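Local coordinates for cytoplasmic Protein STM1381 (Salmonella enterica subsp. enterica serovar Typhimurium, PDB 3SOZ) that is of unknown function but belongs to a putative glutamine amidotransferase family, probably with a class I glutaminase-like fold, at residues L7-S12 against D50-H55; W13-I18 against K30-A35; V57-P62 against L86-F91. All coordinates share one frame; numbering follows the deposited sequence.

Contact 1: residues L7-S12 against D50-H55; sequences LFIGES and DYMPAH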
loop_
_atom_site.group_PDB
_atom_site.type_symbol
_atom_site.label_atom_id
_atom_site.label_comp_id
_atom_site.label_asym_id
_atom_site.label_seq_id
_atom_site.Cartn_x
_atom_site.Cartn_y
_atom_site.Cartn_z
ATOM N N LEU A 7 2.429 -23.848 -20.039
ATOM C CA LEU A 7 2.923 -23.670 -18.668
ATOM C C LEU A 7 1.867 -22.970 -17.794
ATOM O O LEU A 7 1.510 -21.792 -18.043
ATOM C CB LEU A 7 4.216 -22.844 -18.671
ATOM C CG LEU A 7 4.920 -22.835 -17.318
ATOM C CD1 LEU A 7 5.371 -24.218 -16.910
ATOM C CD2 LEU A 7 6.081 -21.835 -17.318
ATOM N N PHE A 8 1.377 -23.674 -16.786
ATOM C CA PHE A 8 0.444 -23.020 -15.865
ATOM C C PHE A 8 0.948 -22.639 -14.481
ATOM O O PHE A 8 1.066 -23.481 -13.582
ATOM C CB PHE A 8 -0.832 -23.804 -15.716
ATOM C CG PHE A 8 -1.924 -23.014 -15.100
ATOM C CD1 PHE A 8 -1.986 -22.852 -13.730
ATOM C CD2 PHE A 8 -2.895 -22.442 -15.889
ATOM C CE1 PHE A 8 -2.986 -22.159 -13.168
ATOM C CE2 PHE A 8 -3.910 -21.734 -15.327
ATOM C CZ PHE A 8 -3.952 -21.587 -13.977
ATOM N N ILE A 9 1.169 -21.342 -14.322
ATOM C CA ILE A 9 1.711 -20.806 -13.100
ATOM C C ILE A 9 0.618 -20.265 -12.153
ATOM O O ILE A 9 0.002 -19.210 -12.417
ATOM C CB ILE A 9 2.741 -19.689 -13.434
ATOM C CG1 ILE A 9 3.763 -20.179 -14.483
ATOM C CG2 ILE A 9 3.415 -19.173 -12.197
ATOM C CD1 ILE A 9 4.772 -19.136 -14.849
ATOM N N GLY A 10 0.403 -20.993 -11.045
ATOM C CA GLY A 10 -0.315 -20.460 -9.878
ATOM C C GLY A 10 -0.078 -21.205 -8.573
ATOM O O GLY A 10 0.801 -22.042 -8.479
ATOM N N GLU A 11 -0.879 -20.920 -7.554
ATOM C CA GLU A 11 -0.740 -21.608 -6.253
ATOM C C GLU A 11 -2.056 -21.590 -5.526
ATOM O O GLU A 11 -2.872 -20.703 -5.765
ATOM C CB GLU A 11 0.253 -20.882 -5.350
ATOM C CG GLU A 11 1.615 -21.515 -5.190
ATOM C CD GLU A 11 1.638 -22.682 -4.224
ATOM O OE1 GLU A 11 0.535 -23.124 -3.818
ATOM O OE2 GLU A 11 2.756 -23.177 -3.890
ATOM N N SER A 12 -2.257 -22.583 -4.664
ATOM C CA SER A 12 -3.169 -22.485 -3.505
ATOM C C SER A 12 -2.808 -21.346 -2.559
ATOM O O SER A 12 -1.664 -20.995 -2.465
ATOM C CB SER A 12 -3.069 -23.767 -2.696
ATOM O OG SER A 12 -3.572 -24.822 -3.469
ATOM N N ASP A 50 1.669 -28.461 -17.862
ATOM C CA ASP A 50 2.611 -28.398 -16.740
ATOM C C ASP A 50 2.086 -27.357 -15.706
ATOM O O ASP A 50 1.881 -26.176 -16.046
ATOM C CB ASP A 50 4.008 -28.014 -17.252
ATOM C CG ASP A 50 4.682 -29.130 -18.073
ATOM O OD1 ASP A 50 4.234 -30.310 -17.989
ATOM O OD2 ASP A 50 5.684 -28.833 -18.790
ATOM N N TYR A 51 1.816 -27.817 -14.481
ATOM C CA TYR A 51 1.411 -26.932 -13.391
ATOM C C TYR A 51 2.657 -26.510 -12.672
ATOM O O TYR A 51 3.399 -27.336 -12.175
ATOM C CB TYR A 51 0.472 -27.629 -12.387
ATOM C CG TYR A 51 -0.034 -26.731 -11.243
ATOM C CD1 TYR A 51 -0.274 -25.379 -11.455
ATOM C CD2 TYR A 51 -0.300 -27.252 -9.964
ATOM C CE1 TYR A 51 -0.737 -24.550 -10.446
ATOM C CE2 TYR A 51 -0.772 -26.413 -8.916
ATOM C CZ TYR A 51 -0.982 -25.058 -9.186
ATOM O OH TYR A 51 -1.458 -24.185 -8.240
HETATM N N MSE A 52 2.905 -25.218 -12.611
HETATM C CA MSE A 52 4.049 -24.771 -11.836
HETATM C C MSE A 52 3.598 -23.920 -10.640
HETATM O O MSE A 52 3.293 -22.734 -10.795
HETATM C CB MSE A 52 5.056 -24.055 -12.722
HETATM C CG MSE A 52 6.139 -23.452 -11.941
HETATM SE SE MSE A 52 7.626 -22.753 -12.956
HETATM C CE MSE A 52 6.836 -21.165 -13.630
ATOM N N PRO A 53 3.553 -24.535 -9.439
ATOM C CA PRO A 53 3.232 -23.750 -8.249
ATOM C C PRO A 53 4.245 -22.626 -8.050
ATOM O O PRO A 53 5.391 -22.734 -8.511
ATOM C CB PRO A 53 3.290 -24.771 -7.098
ATOM C CG PRO A 53 3.957 -25.957 -7.615
ATOM C CD PRO A 53 3.891 -25.933 -9.116
ATOM N N ALA A 54 3.820 -21.528 -7.433
ATOM C CA ALA A 54 4.784 -20.556 -6.908
ATOM C C ALA A 54 5.495 -21.415 -5.889
ATOM O O ALA A 54 4.906 -22.378 -5.395
ATOM C CB ALA A 54 4.068 -19.398 -6.261
ATOM N N HIS A 55 6.745 -21.156 -5.588
ATOM C CA HIS A 55 7.544 -22.207 -4.910
ATOM C C HIS A 55 8.379 -22.928 -5.919
ATOM O O HIS A 55 9.605 -22.931 -5.796
ATOM C CB HIS A 55 6.776 -23.284 -4.123
ATOM C CG HIS A 55 7.691 -24.319 -3.516
ATOM N ND1 HIS A 55 8.907 -23.993 -2.921
ATOM C CD2 HIS A 55 7.581 -25.673 -3.416
ATOM C CE1 HIS A 55 9.501 -25.097 -2.492
ATOM N NE2 HIS A 55 8.718 -26.131 -2.775
#
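The rings of F8 and Y51 cross obliquely on one side of two neighbouring parallel strands, Y51 CD1 sitting 3.8 Å from F8 CD1 at the phenylalanine's edge. F8 and Y51 are paired across the ladder and so share a face; CG anti to the backbone N in each (chi1 -164° and -178°) lays the ring beside the carbonyl carbon. The tyrosine then runs along the L7-S12 backbone: its CD1 edge passes F8 O, and its hydroxyl OH ends 3.1 Å from G10 O. On the reverse side L7 and M52, a selenomethionine, also cross, with L7 CD2 3.8 Å from M52 CE; L7 CD1 lies against D50 CB, and I9 runs alongside M52, pointing the same way. The strands form part of the parallel region of the large mixed sheet, in keeping with the alpha/beta fold of class I glutaminase relatives. Strand 5-10 is flanked by 48-53 and 73-77, while L38 and L39 of helix 36-42 cover the F8 face. Two backbone bonds fix the register, F8 N to D50 O at 2.7 Å and M52 N to F8 O at 2.7 Å. Beyond them the ladder frays: G10 N reaches M52 O only weakly, and A54 N bonds to G10 O at 3.2 Å from well above the carbonyl plane. There E11, bent at chi2 (-79°), folds back over the 50-55 segment so that its CG lies 3.4 Å from A54 CB and OE2 passes P53 CB.

Contact 2: residues W13-I18 against K30-A35; sequences WHIHMI and KYEEGA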
loop_
_atom_site.group_PDB
_atom_site.type_symbol
_atom_site.label_atom_id
_atom_site.label_comp_id
_atom_site.label_asym_id
_atom_site.label_seq_id
_atom_site.Cartn_x
_atom_site.Cartn_y
_atom_site.Cartn_z
ATOM N N TRP A 13 -3.785 -20.797 -1.835
ATOM C CA TRP A 13 -3.492 -19.833 -0.741
ATOM C C TRP A 13 -3.134 -20.669 0.448
ATOM O O TRP A 13 -3.783 -21.713 0.663
ATOM C CB TRP A 13 -4.690 -18.935 -0.391
ATOM C CG TRP A 13 -4.978 -17.865 -1.413
ATOM C CD1 TRP A 13 -5.864 -17.950 -2.427
ATOM C CD2 TRP A 13 -4.375 -16.551 -1.516
ATOM N NE1 TRP A 13 -5.845 -16.793 -3.168
ATOM C CE2 TRP A 13 -4.943 -15.919 -2.624
ATOM C CE3 TRP A 13 -3.399 -15.868 -0.783
ATOM C CZ2 TRP A 13 -4.581 -14.633 -3.036
ATOM C CZ3 TRP A 13 -3.022 -14.585 -1.196
ATOM C CH2 TRP A 13 -3.631 -13.980 -2.312
ATOM N N HIS A 14 -2.122 -20.257 1.220
ATOM C CA HIS A 14 -1.928 -20.885 2.544
ATOM C C HIS A 14 -2.632 -19.989 3.553
ATOM O O HIS A 14 -2.519 -18.786 3.475
ATOM C CB HIS A 14 -0.435 -21.109 2.899
ATOM C CG HIS A 14 -0.226 -21.479 4.335
ATOM N ND1 HIS A 14 0.094 -20.547 5.308
ATOM C CD2 HIS A 14 -0.412 -22.655 4.986
ATOM C CE1 HIS A 14 0.138 -21.147 6.485
ATOM N NE2 HIS A 14 -0.194 -22.420 6.320
ATOM N N ILE A 15 -3.377 -20.544 4.482
ATOM C CA ILE A 15 -4.074 -19.681 5.438
ATOM C C ILE A 15 -3.511 -19.848 6.836
ATOM O O ILE A 15 -3.500 -20.964 7.365
ATOM C CB ILE A 15 -5.604 -20.000 5.478
ATOM C CG1 ILE A 15 -6.252 -19.894 4.071
ATOM C CG2 ILE A 15 -6.350 -19.123 6.458
ATOM C CD1 ILE A 15 -6.434 -18.527 3.567
ATOM N N HIS A 16 -3.056 -18.757 7.453
ATOM C CA HIS A 16 -2.624 -18.872 8.846
ATOM C C HIS A 16 -3.549 -18.102 9.768
ATOM O O HIS A 16 -3.700 -16.896 9.596
ATOM C CB HIS A 16 -1.167 -18.397 9.051
ATOM C CG HIS A 16 -0.694 -18.574 10.454
ATOM N ND1 HIS A 16 -0.428 -19.817 10.996
ATOM C CD2 HIS A 16 -0.505 -17.683 11.450
ATOM C CE1 HIS A 16 -0.115 -19.683 12.271
ATOM N NE2 HIS A 16 -0.135 -18.396 12.567
HETATM N N MSE A 17 -4.144 -18.764 10.745
HETATM C CA MSE A 17 -5.199 -18.132 11.565
HETATM C C MSE A 17 -4.759 -17.927 12.994
HETATM O O MSE A 17 -4.450 -18.904 13.689
HETATM C CB MSE A 17 -6.479 -18.983 11.585
HETATM C CG MSE A 17 -7.573 -18.467 10.718
HETATM SE SE MSE A 17 -9.070 -19.671 10.363
HETATM C CE MSE A 17 -9.803 -19.500 12.062
ATOM N N ILE A 18 -4.726 -16.677 13.438
ATOM C CA ILE A 18 -4.552 -16.413 14.868
ATOM C C ILE A 18 -5.921 -16.203 15.537
ATOM O O ILE A 18 -6.639 -15.262 15.178
ATOM C CB ILE A 18 -3.588 -15.185 15.132
ATOM C CG1 ILE A 18 -2.322 -15.382 14.299
ATOM C CG2 ILE A 18 -3.361 -14.888 16.705
ATOM C CD1 ILE A 18 -1.581 -14.091 14.084
ATOM N N LYS A 30 -4.228 -23.717 7.190
ATOM C CA LYS A 30 -4.719 -24.589 6.145
ATOM C C LYS A 30 -4.406 -24.043 4.781
ATOM O O LYS A 30 -3.648 -23.095 4.618
ATOM C CB LYS A 30 -6.221 -24.838 6.296
ATOM C CG LYS A 30 -6.981 -23.600 6.729
ATOM C CD LYS A 30 -7.924 -23.063 5.693
ATOM C CE LYS A 30 -9.214 -23.906 5.700
ATOM N NZ LYS A 30 -9.749 -24.040 4.314
ATOM N N TYR A 31 -4.997 -24.682 3.795
ATOM C CA TYR A 31 -4.784 -24.335 2.423
ATOM C C TYR A 31 -6.110 -24.070 1.828
ATOM O O TYR A 31 -7.121 -24.632 2.240
ATOM C CB TYR A 31 -4.122 -25.499 1.735
ATOM C CG TYR A 31 -2.636 -25.449 1.903
ATOM C CD1 TYR A 31 -1.885 -24.545 1.146
ATOM C CD2 TYR A 31 -1.976 -26.233 2.856
ATOM C CE1 TYR A 31 -0.526 -24.457 1.287
ATOM C CE2 TYR A 31 -0.622 -26.149 3.008
ATOM C CZ TYR A 31 0.101 -25.261 2.211
ATOM O OH TYR A 31 1.478 -25.138 2.320
ATOM N N GLU A 32 -6.146 -23.183 0.863
ATOM C CA GLU A 32 -7.404 -22.993 0.236
ATOM C C GLU A 32 -7.477 -23.899 -0.933
ATOM O O GLU A 32 -7.848 -25.055 -0.775
ATOM C CB GLU A 32 -7.706 -21.547 -0.037
ATOM C CG GLU A 32 -8.537 -20.993 1.119
ATOM C CD GLU A 32 -8.781 -19.501 1.020
ATOM O OE1 GLU A 32 -8.291 -18.839 0.053
ATOM O OE2 GLU A 32 -9.457 -18.991 1.939
ATOM N N GLU A 33 -7.094 -23.427 -2.098
ATOM C CA GLU A 33 -7.220 -24.249 -3.299
ATOM C C GLU A 33 -6.887 -23.316 -4.410
ATOM O O GLU A 33 -7.146 -22.095 -4.302
ATOM C CB GLU A 33 -8.630 -24.817 -3.477
ATOM C CG GLU A 33 -8.722 -25.861 -4.588
ATOM C CD GLU A 33 -9.523 -27.123 -4.206
ATOM O OE1 GLU A 33 -9.680 -27.401 -2.979
ATOM O OE2 GLU A 33 -9.971 -27.843 -5.142
ATOM N N GLY A 34 -6.245 -23.877 -5.441
ATOM C CA GLY A 34 -5.819 -23.121 -6.616
ATOM C C GLY A 34 -6.835 -23.336 -7.711
ATOM O O GLY A 34 -8.045 -23.395 -7.459
ATOM N N ALA A 35 -6.342 -23.475 -8.932
ATOM C CA ALA A 35 -7.224 -23.574 -10.075
ATOM C C ALA A 35 -7.598 -25.025 -10.419
ATOM O O ALA A 35 -7.916 -25.324 -11.560
ATOM C CB ALA A 35 -6.600 -22.848 -11.256
#
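H14 turns the edge of its imidazole toward one face of the Y31 ring in a T-shaped stack, the planes 69° apart and the ring centroids 5.2 Å from each other. H14 CD2 is the atom over the phenol, 3.8 Å above the ring plane and displaced toward the rim, while H14 CB lies against Y31 CE1. With CG anti to the backbone N (chi1 168°), H14 also carries CD2 to 3.3 Å from K30 O. H14 and Y31 form a non-hydrogen-bonded pair of an antiparallel beta hairpin. The next pair, I15 with K30, is hydrogen-bonded: I15 N gives an almost straight bond of 2.6 Å to K30 O, and K30 N returns one of 2.9 Å to I15 O. Across the sheet from the rings, K30 lies alongside I15, pointing the same way, with CD of K30 3.8 Å from CB of I15. The bent K30 chain turns NZ back toward Y31 O, a weak bond. E32 extends over the same side, its OE2 meeting I15 CD1 and its OE1 lying 3.6 Å from W13 CD1, the carboxylate and indole planes 77° apart. E32 N closes the hairpin base by bonding to W13 O. The two-stranded arm of 14-21 and 24-31 projects from the surface, with H14 packing on S20 and H16 on S25 of a second subunit and I18 on H16 of a third; at its root W13 rests on D78 and L121, and A35 leads into helix 36-42.

Contact 3: residues V57-P62 against L86-F91; sequences VQTRFP and LQNRTF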
loop_
_atom_site.group_PDB
_atom_site.type_symbol
_atom_site.label_atom_id
_atom_site.label_comp_id
_atom_site.label_asym_id
_atom_site.label_seq_id
_atom_site.Cartn_x
_atom_site.Cartn_y
_atom_site.Cartn_z
ATOM N N VAL A 57 8.314 -21.732 -8.918
ATOM C CA VAL A 57 8.802 -20.413 -9.311
ATOM C C VAL A 57 9.862 -19.869 -8.366
ATOM O O VAL A 57 10.817 -19.253 -8.818
ATOM C CB VAL A 57 7.719 -19.370 -9.338
ATOM C CG1 VAL A 57 8.278 -18.098 -9.957
ATOM C CG2 VAL A 57 6.466 -19.860 -10.076
ATOM N N GLN A 58 9.704 -20.109 -7.063
ATOM C CA GLN A 58 10.537 -19.452 -6.071
ATOM C C GLN A 58 11.938 -20.064 -5.921
ATOM O O GLN A 58 12.887 -19.380 -5.463
ATOM C CB GLN A 58 9.839 -19.476 -4.730
ATOM C CG GLN A 58 8.784 -18.445 -4.586
ATOM C CD GLN A 58 8.204 -18.421 -3.188
ATOM O OE1 GLN A 58 7.678 -19.432 -2.693
ATOM N NE2 GLN A 58 8.273 -17.262 -2.548
ATOM N N THR A 59 12.031 -21.349 -6.277
ATOM C CA THR A 59 13.247 -22.165 -6.152
ATOM C C THR A 59 13.883 -22.598 -7.515
ATOM O O THR A 59 15.069 -22.403 -7.695
ATOM C CB THR A 59 12.979 -23.440 -5.315
ATOM O OG1 THR A 59 11.983 -24.221 -5.978
ATOM C CG2 THR A 59 12.509 -23.109 -3.872
ATOM N N ARG A 60 13.096 -23.177 -8.438
ATOM C CA ARG A 60 13.588 -23.804 -9.694
ATOM C C ARG A 60 13.136 -23.075 -10.966
ATOM O O ARG A 60 12.832 -23.727 -11.969
ATOM C CB ARG A 60 13.050 -25.244 -9.855
ATOM C CG ARG A 60 13.517 -26.370 -8.915
ATOM C CD ARG A 60 12.822 -27.689 -9.399
ATOM N NE ARG A 60 12.790 -28.843 -8.464
ATOM C CZ ARG A 60 13.246 -30.087 -8.732
ATOM N NH1 ARG A 60 13.809 -30.385 -9.915
ATOM N NH2 ARG A 60 13.148 -31.055 -7.812
ATOM N N PHE A 61 13.047 -21.749 -10.961
ATOM C CA PHE A 61 12.488 -21.083 -12.153
ATOM C C PHE A 61 13.439 -21.051 -13.355
ATOM O O PHE A 61 14.546 -20.548 -13.220
ATOM C CB PHE A 61 11.970 -19.667 -11.883
ATOM C CG PHE A 61 11.203 -19.103 -13.047
ATOM C CD1 PHE A 61 9.909 -19.530 -13.318
ATOM C CD2 PHE A 61 11.782 -18.198 -13.900
ATOM C CE1 PHE A 61 9.207 -19.047 -14.418
ATOM C CE2 PHE A 61 11.067 -17.682 -15.015
ATOM C CZ PHE A 61 9.788 -18.118 -15.270
ATOM N N PRO A 62 12.991 -21.563 -14.530
ATOM C CA PRO A 62 13.743 -21.566 -15.793
ATOM C C PRO A 62 14.559 -20.300 -15.979
ATOM O O PRO A 62 14.037 -19.207 -15.813
ATOM C CB PRO A 62 12.648 -21.647 -16.864
ATOM C CG PRO A 62 11.364 -22.066 -16.127
ATOM C CD PRO A 62 11.735 -22.323 -14.681
ATOM N N LEU A 86 11.677 -11.811 -6.851
ATOM C CA LEU A 86 12.389 -12.103 -5.600
ATOM C C LEU A 86 12.373 -13.594 -5.257
ATOM O O LEU A 86 11.765 -14.008 -4.254
ATOM C CB LEU A 86 11.831 -11.257 -4.456
ATOM C CG LEU A 86 11.875 -9.768 -4.821
ATOM C CD1 LEU A 86 11.090 -8.943 -3.807
ATOM C CD2 LEU A 86 13.286 -9.237 -4.909
ATOM N N GLN A 87 13.033 -14.396 -6.093
ATOM C CA GLN A 87 13.112 -15.841 -5.890
ATOM C C GLN A 87 14.006 -16.077 -4.680
ATOM O O GLN A 87 14.688 -15.140 -4.215
ATOM C CB GLN A 87 13.658 -16.515 -7.142
ATOM C CG GLN A 87 12.736 -16.463 -8.360
ATOM C CD GLN A 87 13.443 -16.814 -9.674
ATOM O OE1 GLN A 87 13.353 -16.074 -10.639
ATOM N NE2 GLN A 87 14.123 -17.956 -9.713
ATOM N N ASN A 88 14.004 -17.293 -4.145
ATOM C CA ASN A 88 14.673 -17.498 -2.865
ATOM C C ASN A 88 16.162 -17.163 -2.919
ATOM O O ASN A 88 16.709 -16.572 -1.994
ATOM C CB ASN A 88 14.487 -18.908 -2.365
ATOM C CG ASN A 88 13.041 -19.280 -2.100
ATOM O OD1 ASN A 88 12.751 -20.459 -1.894
ATOM N ND2 ASN A 88 12.128 -18.305 -2.088
ATOM N N ARG A 89 16.792 -17.503 -4.047
ATOM C CA ARG A 89 18.206 -17.317 -4.258
ATOM C C ARG A 89 18.568 -15.862 -4.374
ATOM O O ARG A 89 19.662 -15.500 -4.016
ATOM C CB ARG A 89 18.705 -18.098 -5.483
ATOM C CG ARG A 89 18.747 -19.639 -5.308
ATOM C CD ARG A 89 19.796 -20.301 -6.198
ATOM N NE ARG A 89 19.470 -21.722 -6.408
ATOM C CZ ARG A 89 20.342 -22.736 -6.509
ATOM N NH1 ARG A 89 21.657 -22.529 -6.402
ATOM N NH2 ARG A 89 19.882 -23.976 -6.712
ATOM N N THR A 90 17.666 -15.019 -4.851
ATOM C CA THR A 90 17.930 -13.571 -4.887
ATOM C C THR A 90 17.721 -12.997 -3.535
ATOM O O THR A 90 18.589 -12.331 -2.990
ATOM C CB THR A 90 16.975 -12.819 -5.808
ATOM O OG1 THR A 90 17.129 -13.280 -7.154
ATOM C CG2 THR A 90 17.251 -11.340 -5.777
ATOM N N PHE A 91 16.542 -13.255 -2.995
ATOM C CA PHE A 91 16.138 -12.625 -1.745
ATOM C C PHE A 91 16.915 -13.101 -0.474
ATOM O O PHE A 91 17.237 -12.296 0.384
ATOM C CB PHE A 91 14.604 -12.707 -1.572
ATOM C CG PHE A 91 14.062 -11.749 -0.539
ATOM C CD1 PHE A 91 14.080 -10.378 -0.759
ATOM C CD2 PHE A 91 13.554 -12.210 0.655
ATOM C CE1 PHE A 91 13.591 -9.489 0.228
ATOM C CE2 PHE A 91 13.083 -11.328 1.623
ATOM C CZ PHE A 91 13.103 -9.973 1.404
HETATM O O HOH W 1 9.666 -21.464 -1.882
#
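Two short helices of the alpha/beta fold meet here, the end of helix 56-59 meeting the start of helix 88-91. Q58 O accepts a nearly straight bond of 2.7 Å from N88 N; the donor lies in the carbonyl plane. N88 N follows the N-cap residue Q87 in the first turn, where no earlier carbonyl of the helix can accept it, and Q58 O serves instead. Within helix 88-91, F91 N bonds to Q87 O at 2.9 Å. Q87 packs lengthwise against the first segment: its CB lies 3.4 Å from Q58 O, its CG 3.4 Å from V57 O, and its amide end comes against F61 CB, the amide plane standing 76° from the phenylalanine ring. F61, CG anti to the backbone N (chi1 -170°), directs that ring away toward A100 and I104 of helix 100-109 and toward M52, while the ring of P62 covers one of its faces. V57 and Q58 also touch helix 81-85, and F91 packs on Y120 of a second subunit. The amide planes of Q58 and N88 stand 62° apart, with N88 ND2 3.7 Å from Q58 CB. T59 OG1 bonds back to H55 O, whereas its methyl CG2 lies alongside N88. A water bridges the two amides by donating to Q58 OE1 at 3.0 Å and to N88 OD1 at 3.2 Å.

How the contacts relate
From the N terminus, strand 5-10 carries L7-G10, and the chain goes on through S12 into W13-I18, the outgoing arm of the hairpin. Contact 2 closes that hairpin as the chain returns through K30-A35, and helix 36-42 then leads to D50-H55, where contact 1 closes a longer loop holding all of contact 2. The two touch where S12 packs against E33 and G34 and F8 CZ meets A35 CB. Helix 56-59 follows at once, and contact 3 comes in series, its loop through strand 73-77 closing at L86-F91. V57 packs on I9 and M52, tying contact 3 to the sheet, whereas contacts 2 and 3 stay about 10 Å apart at their nearest atoms, each meeting the second subunit.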